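Local coordinates for ErfK/YbiS/YcfS/YnhG family protein (Xylanimonas cellulosilytica, PDB 4LPQ) that probably cross-links peptidoglycan as an L,D-transpeptidase during cell wall synthesis, carrying a putative peptidoglycan-binding domain alongside its catalytic domain, at residues P18-L21 with A22-R26. Sequence-based numbering, arbitrary orientation.
Sequences PEVL and ALQQR
Val20 and Gln24, one helical turn apart, meet where CG1 of Val20 lies 3.8 Å from the amide carbon CD of Gln24. The Gln24 side chain runs back along the helix: CG stands anti to the carbonyl carbon (chi1 -68°), which sets it beside Val20 O at 3.3 Å, and the chain then extends past the valine methyl. On the other flank CD1 of Leu21 comes within 4.2 Å of Gln24 OE1, the two side chains crossing at about a right angle. Beneath them the backbone is regular alpha helix. Gln24 N gives a hydrogen bond of 2.9 Å to Val20 O, and equivalent i to i+4 bonds join Ala22 to Pro18, Leu23 to Glu19 and Gln25 to Leu21. Farther out, the buried Gln24 amide accepts a hydrogen bond from Gly39 N through OE1 and uses NE2 to reach Asp38 OD1 and Thr45 OG1. An alanine at Gln24 would remove this amide and is likely to leave Gly39 N and Asp38 OD1 without their mate. In the putative peptidoglycan-binding domain, the first turns of helix 18-30 thus pack aliphatic side chains against an amide whose accepting and donating ends define its flip and tie the helix to residues 38-39 and helix 43-56.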
ATOM      1  N   PRO A  18      -0.449  24.784  -6.177  1.00 21.21           N
ATOM      2  CA  PRO A  18       0.787  24.454  -6.819  1.00 23.58           C
ATOM      3  C   PRO A  18       1.632  23.544  -5.948  1.00 19.02           C
ATOM      4  O   PRO A  18       2.362  22.704  -6.500  1.00 20.72           O
ATOM      5  CB  PRO A  18       1.431  25.787  -7.070  1.00 26.12           C
ATOM      6  CG  PRO A  18       0.699  26.785  -6.299  1.00 30.72           C
ATOM      7  CD  PRO A  18      -0.650  26.245  -6.140  1.00 24.66           C
ATOM      8  N   GLU A  19       1.671  23.773  -4.651  1.00 19.90           N
ATOM      9  CA  GLU A  19       2.502  22.906  -3.811  1.00 19.59           C
ATOM     10  C   GLU A  19       1.959  21.467  -3.759  1.00 17.79           C
ATOM     11  O   GLU A  19       2.742  20.525  -3.656  1.00 18.95           O
ATOM     12  CB  GLU A  19       2.760  23.524  -2.460  1.00 25.86           C
ATOM     13  CG  GLU A  19       3.624  24.795  -2.694  1.00 32.89           C
ATOM     14  CD  GLU A  19       4.930  24.534  -3.659  1.00 41.58           C
ATOM     15  OE1 GLU A  19       5.760  23.656  -3.154  1.00 25.84           O
ATOM     16  OE2 GLU A  19       5.101  25.179  -4.848  1.00 40.62           O
ATOM     17  N   VAL A  20       0.636  21.331  -3.826  1.00 16.87           N
ATOM     18  CA  VAL A  20       0.060  20.005  -3.904  1.00 14.55           C
ATOM     19  C   VAL A  20       0.444  19.352  -5.239  1.00 15.30           C
ATOM     20  O   VAL A  20       0.812  18.177  -5.297  1.00 15.33           O
ATOM     21  CB  VAL A  20      -1.433  20.028  -3.739  1.00 15.08           C
ATOM     22  CG1 VAL A  20      -2.047  18.663  -3.988  1.00 15.16           C
ATOM     23  CG2 VAL A  20      -1.798  20.521  -2.375  1.00 17.25           C
ATOM     24  N   LEU A  21       0.308  20.088  -6.331  1.00 17.49           N
ATOM     25  CA  LEU A  21       0.671  19.591  -7.639  1.00 17.42           C
ATOM     26  C   LEU A  21       2.132  19.051  -7.667  1.00 16.00           C
ATOM     27  O   LEU A  21       2.423  17.950  -8.127  1.00 17.68           O
ATOM     28  CB  LEU A  21       0.443  20.649  -8.721  1.00 19.86           C
ATOM     29  CG  LEU A  21       0.830  20.180 -10.147  1.00 24.97           C
ATOM     30  CD1 LEU A  21      -0.123  19.222 -10.555  1.00 37.04           C
ATOM     31  CD2 LEU A  21       0.666  21.348 -11.073  1.00 37.86           C
ATOM     32  N   ALA A  22       3.033  19.870  -7.093  1.00 17.41           N
ATOM     33  CA  ALA A  22       4.432  19.495  -7.015  1.00 18.27           C
ATOM     34  C   ALA A  22       4.668  18.255  -6.179  1.00 16.35           C
ATOM     35  O   ALA A  22       5.425  17.367  -6.604  1.00 16.98           O
ATOM     36  CB  ALA A  22       5.231  20.671  -6.465  1.00 19.10           C
ATOM     37  N   LEU A  23       3.953  18.132  -5.075  1.00 15.23           N
ATOM     38  CA  LEU A  23       4.033  16.946  -4.270  1.00 13.46           C
ATOM     39  C   LEU A  23       3.559  15.719  -5.041  1.00 14.50           C
ATOM     40  O   LEU A  23       4.229  14.675  -5.007  1.00 14.27           O
ATOM     41  CB  LEU A  23       3.121  17.163  -3.067  1.00 14.92           C
ATOM     42  CG  LEU A  23       2.828  15.894  -2.247  1.00 13.86           C
ATOM     43  CD1 LEU A  23       4.083  15.377  -1.499  1.00 14.42           C
ATOM     44  CD2 LEU A  23       1.713  16.239  -1.204  1.00 15.21           C
ATOM     45  N   GLN A  24       2.432  15.811  -5.714  1.00 14.29           N
ATOM     46  CA  GLN A  24       1.885  14.694  -6.405  1.00 15.27           C
ATOM     47  C   GLN A  24       2.865  14.255  -7.495  1.00 15.18           C
ATOM     48  O   GLN A  24       3.071  13.048  -7.696  1.00 14.59           O
ATOM     49  CB  GLN A  24       0.556  15.049  -7.045  1.00 14.72           C
ATOM     50  CG  GLN A  24      -0.515  15.297  -6.012  1.00 13.34           C
ATOM     51  CD  GLN A  24      -1.748  15.974  -6.626  1.00 14.53           C
ATOM     52  OE1 GLN A  24      -1.656  16.817  -7.532  1.00 16.38           O
ATOM     53  NE2 GLN A  24      -2.943  15.637  -6.119  1.00 15.88           N
ATOM     54  N   GLN A  25       3.440  15.216  -8.235  1.00 15.24           N
ATOM     55  CA  GLN A  25       4.380  14.857  -9.260  1.00 15.76           C
ATOM     56  C   GLN A  25       5.649  14.208  -8.722  1.00 16.03           C
ATOM     57  O   GLN A  25       6.200  13.274  -9.315  1.00 16.78           O
ATOM     58  CB  GLN A  25       4.681  16.032 -10.161  1.00 18.69           C
ATOM     59  CG  GLN A  25       5.342  15.602 -11.422  1.00 21.41           C
ATOM     60  CD  GLN A  25       4.546  14.665 -12.297  1.00 26.30           C
ATOM     61  OE1 GLN A  25       3.405  14.930 -12.727  1.00 28.17           O
ATOM     62  NE2 GLN A  25       5.163  13.516 -12.564  1.00 24.75           N
ATOM     63  N   ARG A  26       6.146  14.703  -7.591  1.00 14.28           N
ATOM     64  CA  ARG A  26       7.315  14.124  -6.997  1.00 14.56           C
ATOM     65  C   ARG A  26       7.087  12.670  -6.499  1.00 12.70           C
ATOM     66  O   ARG A  26       7.905  11.771  -6.768  1.00 14.23           O
ATOM     67  CB  ARG A  26       7.765  15.002  -5.839  1.00 15.29           C
ATOM     68  CG  ARG A  26       8.986  14.524  -5.104  1.00 14.64           C
ATOM     69  CD  ARG A  26      10.186  14.436  -6.044  1.00 17.64           C
ATOM     70  NE  ARG A  26      11.386  14.271  -5.266  1.00 17.02           N
ATOM     71  CZ  ARG A  26      12.559  13.880  -5.762  1.00 15.49           C
ATOM     72  NH1 ARG A  26      12.664  13.571  -7.060  1.00 19.12           N
ATOM     73  NH2 ARG A  26      13.647  13.756  -5.011  1.00 17.26           N
TER